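Local coordinates for ABC transporter substrate-binding protein (Rhizobium radiobacter, PDB 6TFX) that binds the opine mannopinic acid as the periplasmic solute-binding component of an ABC transporter, probably delivering it for import, at residues 3-8 with 195-200; 169-174 with 184-189. All coordinates share one frame; numbering follows the deposited sequence.

Contact 1. Residues 3-8 with 195-200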
loop_
_atom_site.group_PDB
_atom_site.type_symbol
_atom_site.label_atom_id
_atom_site.label_comp_id
_atom_site.label_asym_id
_atom_site.label_seq_id
_atom_site.Cartn_x
_atom_site.Cartn_y
_atom_site.Cartn_z
ATOM N N LYS A 3 -31.809 -2.962 -3.417
ATOM C CA LYS A 3 -31.223 -3.870 -2.434
ATOM C C LYS A 3 -30.223 -3.127 -1.536
ATOM O O LYS A 3 -29.830 -1.996 -1.842
ATOM C CB LYS A 3 -30.570 -5.074 -3.123
ATOM C CG LYS A 3 -29.393 -4.741 -4.032
ATOM C CD LYS A 3 -28.973 -5.953 -4.811
ATOM C CE LYS A 3 -27.568 -5.849 -5.332
ATOM N NZ LYS A 3 -27.238 -7.031 -6.163
ATOM N N THR A 4 -29.856 -3.736 -0.405
ATOM C CA THR A 4 -28.929 -3.103 0.539
ATOM C C THR A 4 -27.722 -4.010 0.857
ATOM O O THR A 4 -26.928 -3.667 1.725
ATOM C CB THR A 4 -29.665 -2.673 1.829
ATOM O OG1 THR A 4 -30.149 -3.855 2.478
ATOM C CG2 THR A 4 -30.803 -1.659 1.574
ATOM N N GLU A 5 -27.592 -5.157 0.168
ATOM C CA GLU A 5 -26.482 -6.085 0.386
ATOM C C GLU A 5 -25.529 -6.019 -0.810
ATOM O O GLU A 5 -25.970 -6.232 -1.948
ATOM C CB GLU A 5 -26.991 -7.523 0.594
ATOM C CG GLU A 5 -27.960 -7.648 1.766
ATOM C CD GLU A 5 -28.307 -9.043 2.252
ATOM O OE1 GLU A 5 -28.065 -10.025 1.512
ATOM O OE2 GLU A 5 -28.833 -9.151 3.381
ATOM N N LEU A 6 -24.244 -5.712 -0.537
ATOM C CA LEU A 6 -23.205 -5.614 -1.568
ATOM C C LEU A 6 -22.280 -6.825 -1.496
ATOM O O LEU A 6 -21.756 -7.134 -0.431
ATOM C CB LEU A 6 -22.378 -4.325 -1.398
ATOM C CG LEU A 6 -21.412 -3.962 -2.546
ATOM C CD1 LEU A 6 -21.192 -2.474 -2.611
ATOM C CD2 LEU A 6 -20.059 -4.635 -2.377
ATOM N N SER A 7 -22.074 -7.511 -2.646
ATOM C CA SER A 7 -21.169 -8.652 -2.714
ATOM C C SER A 7 -19.973 -8.212 -3.567
ATOM O O SER A 7 -20.156 -7.682 -4.676
ATOM C CB SER A 7 -21.829 -9.884 -3.326
ATOM O OG SER A 7 -22.848 -10.370 -2.468
ATOM N N MET A 8 -18.756 -8.442 -3.062
ATOM C CA MET A 8 -17.542 -8.084 -3.803
ATOM C C MET A 8 -16.534 -9.215 -3.819
ATOM O O MET A 8 -16.359 -9.885 -2.802
ATOM C CB MET A 8 -16.921 -6.785 -3.306
ATOM C CG MET A 8 -16.644 -6.743 -1.844
ATOM S SD MET A 8 -16.208 -5.051 -1.306
ATOM C CE MET A 8 -14.769 -4.749 -2.233
ATOM N N LYS A 195 -26.308 3.190 4.030
ATOM C CA LYS A 195 -27.414 2.795 3.144
ATOM C C LYS A 195 -27.340 1.301 2.849
ATOM O O LYS A 195 -28.368 0.675 2.614
ATOM C CB LYS A 195 -27.374 3.606 1.849
ATOM C CG LYS A 195 -27.711 5.056 2.119
ATOM C CD LYS A 195 -27.677 5.860 0.839
ATOM C CE LYS A 195 -27.943 7.307 1.185
ATOM N NZ LYS A 195 -28.093 8.139 -0.033
ATOM N N LEU A 196 -26.131 0.728 2.895
ATOM C CA LEU A 196 -25.954 -0.717 2.733
ATOM C C LEU A 196 -26.096 -1.352 4.116
ATOM O O LEU A 196 -25.597 -0.804 5.097
ATOM C CB LEU A 196 -24.552 -1.051 2.185
ATOM C CG LEU A 196 -24.194 -0.519 0.800
ATOM C CD1 LEU A 196 -22.756 -0.852 0.491
ATOM C CD2 LEU A 196 -25.093 -1.117 -0.281
ATOM N N SER A 197 -26.737 -2.506 4.192
ATOM C CA SER A 197 -26.890 -3.206 5.465
ATOM C C SER A 197 -25.788 -4.236 5.653
ATOM O O SER A 197 -25.419 -4.533 6.790
ATOM C CB SER A 197 -28.249 -3.900 5.511
ATOM O OG SER A 197 -28.305 -4.827 4.443
ATOM N N LYS A 198 -25.241 -4.767 4.538
ATOM C CA LYS A 198 -24.236 -5.824 4.595
ATOM C C LYS A 198 -23.283 -5.793 3.411
ATOM O O LYS A 198 -23.667 -5.389 2.311
ATOM C CB LYS A 198 -24.970 -7.195 4.609
ATOM C CG LYS A 198 -24.135 -8.386 5.088
ATOM C CD LYS A 198 -24.958 -9.675 5.125
ATOM C CE LYS A 198 -24.549 -10.603 4.019
ATOM N NZ LYS A 198 -25.083 -11.977 4.226
ATOM N N ILE A 199 -22.043 -6.232 3.651
ATOM C CA ILE A 199 -21.024 -6.431 2.630
ATOM C C ILE A 199 -20.578 -7.885 2.756
ATOM O O ILE A 199 -20.190 -8.313 3.849
ATOM C CB ILE A 199 -19.801 -5.486 2.742
ATOM C CG1 ILE A 199 -20.225 -3.993 2.693
ATOM C CG2 ILE A 199 -18.749 -5.802 1.650
ATOM C CD1 ILE A 199 -19.102 -3.046 3.180
ATOM N N SER A 200 -20.644 -8.635 1.652
ATOM C CA SER A 200 -20.123 -10.004 1.596
ATOM C C SER A 200 -18.828 -9.862 0.791
ATOM O O SER A 200 -18.859 -9.594 -0.414
ATOM C CB SER A 200 -21.115 -10.948 0.914
ATOM O OG SER A 200 -20.544 -12.247 0.827
#
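L6 is held by 195-200 through both its backbone N and its backbone O: the N gives a hydrogen to K198 O at 2.9 Å, and the O takes one from S200 N at 2.8 Å. Two residues on, M8 N donates to S200 O. Strand 5-8 thus runs parallel to strand 198-200, their axes 19° apart. The pairing begins at T4, whose O accepts from S197 N (2.7 Å) and, weakly, from K198 N. Beside it the two hydroxyls T4 OG1 and S197 OG hydrogen-bond at 2.9 Å; each oxygen sits between its own backbone N and carbonyl carbon (chi1 64° and 60°), which turns the pair toward one another.

The two faces differ. E5, S7, K198 and S200 share a polar one, where E5 OE1 stays 4.5 Å from K198 NZ, too far for a salt bridge. On the other, L6 CD1 meets L196 CD1 at 3.8 Å and M8 SD lies 4.0 Å from I199 CG2, with I486 and F492 adding to the apolar cover. D220 anchors the N-terminal segment by a salt bridge to K3. The parallel pairing of distant chain segments belongs to the mixed sheet of a family 5 periplasmic binding protein.

Contact 2. Residues 169-174 with 184-189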
loop_
_atom_site.group_PDB
_atom_site.type_symbol
_atom_site.label_atom_id
_atom_site.label_comp_id
_atom_site.label_asym_id
_atom_site.label_seq_id
_atom_site.Cartn_x
_atom_site.Cartn_y
_atom_site.Cartn_z
ATOM N N PRO A 169 -17.750 2.880 9.295
ATOM C CA PRO A 169 -19.152 2.601 8.927
ATOM C C PRO A 169 -19.558 1.137 8.896
ATOM O O PRO A 169 -20.756 0.860 8.911
ATOM C CB PRO A 169 -19.292 3.250 7.537
ATOM C CG PRO A 169 -17.873 3.331 6.990
ATOM C CD PRO A 169 -17.012 3.567 8.209
ATOM N N PHE A 170 -18.580 0.193 8.797
ATOM C CA PHE A 170 -18.925 -1.232 8.747
ATOM C C PHE A 170 -18.155 -1.991 9.800
ATOM O O PHE A 170 -17.012 -1.661 10.075
ATOM C CB PHE A 170 -18.660 -1.810 7.345
ATOM C CG PHE A 170 -19.514 -1.123 6.300
ATOM C CD1 PHE A 170 -20.837 -1.506 6.097
ATOM C CD2 PHE A 170 -19.014 -0.053 5.564
ATOM C CE1 PHE A 170 -21.653 -0.821 5.182
ATOM C CE2 PHE A 170 -19.824 0.614 4.631
ATOM C CZ PHE A 170 -21.141 0.245 4.468
ATOM N N GLN A 171 -18.755 -3.045 10.333
ATOM C CA GLN A 171 -18.109 -3.866 11.363
ATOM C C GLN A 171 -18.022 -5.282 10.890
ATOM O O GLN A 171 -18.871 -5.733 10.128
ATOM C CB GLN A 171 -18.902 -3.821 12.683
ATOM C CG GLN A 171 -20.360 -4.293 12.538
ATOM C CD GLN A 171 -21.305 -3.476 13.372
ATOM O OE1 GLN A 171 -20.898 -2.704 14.241
ATOM N NE2 GLN A 171 -22.594 -3.609 13.107
ATOM N N VAL A 172 -17.032 -6.018 11.392
ATOM C CA VAL A 172 -16.893 -7.414 11.023
ATOM C C VAL A 172 -17.861 -8.217 11.867
ATOM O O VAL A 172 -17.720 -8.248 13.094
ATOM C CB VAL A 172 -15.437 -7.911 11.156
ATOM C CG1 VAL A 172 -15.341 -9.429 10.976
ATOM C CG2 VAL A 172 -14.531 -7.191 10.166
ATOM N N GLU A 173 -18.860 -8.830 11.219
ATOM C CA GLU A 173 -19.812 -9.684 11.929
ATOM C C GLU A 173 -19.205 -11.086 12.109
ATOM O O GLU A 173 -19.312 -11.675 13.193
ATOM C CB GLU A 173 -21.132 -9.755 11.163
ATOM C CG GLU A 173 -22.203 -10.551 11.893
ATOM C CD GLU A 173 -23.515 -10.617 11.140
ATOM O OE1 GLU A 173 -23.602 -11.385 10.153
ATOM O OE2 GLU A 173 -24.458 -9.897 11.537
ATOM N N SER A 174 -18.589 -11.624 11.038
ATOM C CA SER A 174 -17.964 -12.946 11.046
ATOM C C SER A 174 -16.960 -13.104 9.909
ATOM O O SER A 174 -17.047 -12.405 8.883
ATOM C CB SER A 174 -19.033 -14.029 10.927
ATOM O OG SER A 174 -19.770 -13.925 9.719
ATOM N N THR A 184 -21.278 -5.824 8.495
ATOM C CA THR A 184 -22.618 -5.277 8.609
ATOM C C THR A 184 -22.503 -3.785 8.905
ATOM O O THR A 184 -21.493 -3.330 9.439
ATOM C CB THR A 184 -23.431 -6.009 9.683
ATOM O OG1 THR A 184 -22.751 -5.885 10.927
ATOM C CG2 THR A 184 -23.654 -7.470 9.353
ATOM N N ALA A 185 -23.546 -3.026 8.562
ATOM C CA ALA A 185 -23.544 -1.583 8.795
ATOM C C ALA A 185 -23.452 -1.294 10.279
ATOM O O ALA A 185 -24.117 -1.956 11.081
ATOM C CB ALA A 185 -24.818 -0.973 8.238
ATOM N N ASN A 186 -22.626 -0.303 10.642
ATOM C CA ASN A 186 -22.532 0.183 12.000
ATOM C C ASN A 186 -23.724 1.153 12.141
ATOM O O ASN A 186 -23.660 2.297 11.676
ATOM C CB ASN A 186 -21.193 0.869 12.231
ATOM C CG ASN A 186 -21.089 1.665 13.517
ATOM O OD1 ASN A 186 -21.967 1.617 14.396
ATOM N ND2 ASN A 186 -20.000 2.409 13.660
ATOM N N ALA A 187 -24.822 0.682 12.767
ATOM C CA ALA A 187 -26.056 1.482 12.915
ATOM C C ALA A 187 -25.863 2.836 13.644
ATOM O O ALA A 187 -26.682 3.751 13.477
ATOM C CB ALA A 187 -27.136 0.656 13.614
ATOM N N GLU A 188 -24.789 2.960 14.433
ATOM C CA GLU A 188 -24.499 4.157 15.210
ATOM C C GLU A 188 -23.395 4.989 14.578
ATOM O O GLU A 188 -22.943 5.936 15.217
ATOM C CB GLU A 188 -24.101 3.797 16.654
ATOM C CG GLU A 188 -25.217 3.152 17.463
ATOM C CD GLU A 188 -24.981 3.181 18.960
ATOM O OE1 GLU A 188 -23.948 2.636 19.415
ATOM O OE2 GLU A 188 -25.830 3.754 19.680
ATOM N N TYR A 189 -22.998 4.689 13.306
ATOM C CA TYR A 189 -21.929 5.455 12.654
ATOM C C TYR A 189 -22.237 6.949 12.760
ATOM O O TYR A 189 -23.366 7.361 12.499
ATOM C CB TYR A 189 -21.724 5.009 11.201
ATOM C CG TYR A 189 -20.555 5.718 10.561
ATOM C CD1 TYR A 189 -19.274 5.639 11.115
ATOM C CD2 TYR A 189 -20.723 6.484 9.411
ATOM C CE1 TYR A 189 -18.190 6.291 10.532
ATOM C CE2 TYR A 189 -19.646 7.155 8.830
ATOM C CZ TYR A 189 -18.382 7.048 9.390
ATOM O OH TYR A 189 -17.343 7.742 8.832
HETATM O O HOH W 1 -24.687 -1.681 14.512
#
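T184 faces Q171 in an antiparallel hydrogen-bonded pair: Q171 N donates to T184 O and T184 N to Q171 O, both at 2.9 Å. The side chains repeat the pairing, for Q171 NE2 gives a hydrogen to T184 OG1 at 3.2 Å, the hydroxyl lying in the amide plane. The bend at chi2 (-142°) points NE2 back at the T184 hydroxyl. The methyl CG2 of T184 meets the carboxylate of E173, 3.4 Å from OE2. Next, A185 forms a non-hydrogen-bonded pair with F170, whose CD1 packs against A185 CA.

N186 ends the ladder by donating from N to P169 O at 2.8 Å, while its ND2 is held by G168 O. Its OD1 accepts from E188 N in an Asx turn, and a type I turn carries the chain from N186 to Y189. A187 N reaches a water that also accepts from Q171 NE2, bridging turn and strand. The turn sets the Y189 ring against P169: P169 CB stands 4.0 Å from the ring centroid, 9° off the normal, a CH-pi contact. Polar side chains and a water thus reinforce the open end of the hairpin, while the buried Y189 ring meets P169 by apolar and CH-pi packing.

Contact 1 and contact 2 belong to one mixed sheet, about 11 Å apart between centres, and join where strand 198-203 lies antiparallel to strand 180-185. A185 N approaches S197 O at 3.0 Å, a probable hydrogen bond, and I199 CD1 packs on the F170 ring 3.7 Å from its CG. Both are partly buried and distant from the annotated sites. Their sequence ranges differ sharply: contact 1 ties the N-terminal strand to one nearly 190 residues later, whereas contact 2 closes a local hairpin. Contact 1 rests mainly on parallel backbone bonds, one hydroxyl pair and an apolar side including M8; contact 2 has fewer ladder bonds and adds an amide, a water and a tyrosine ring.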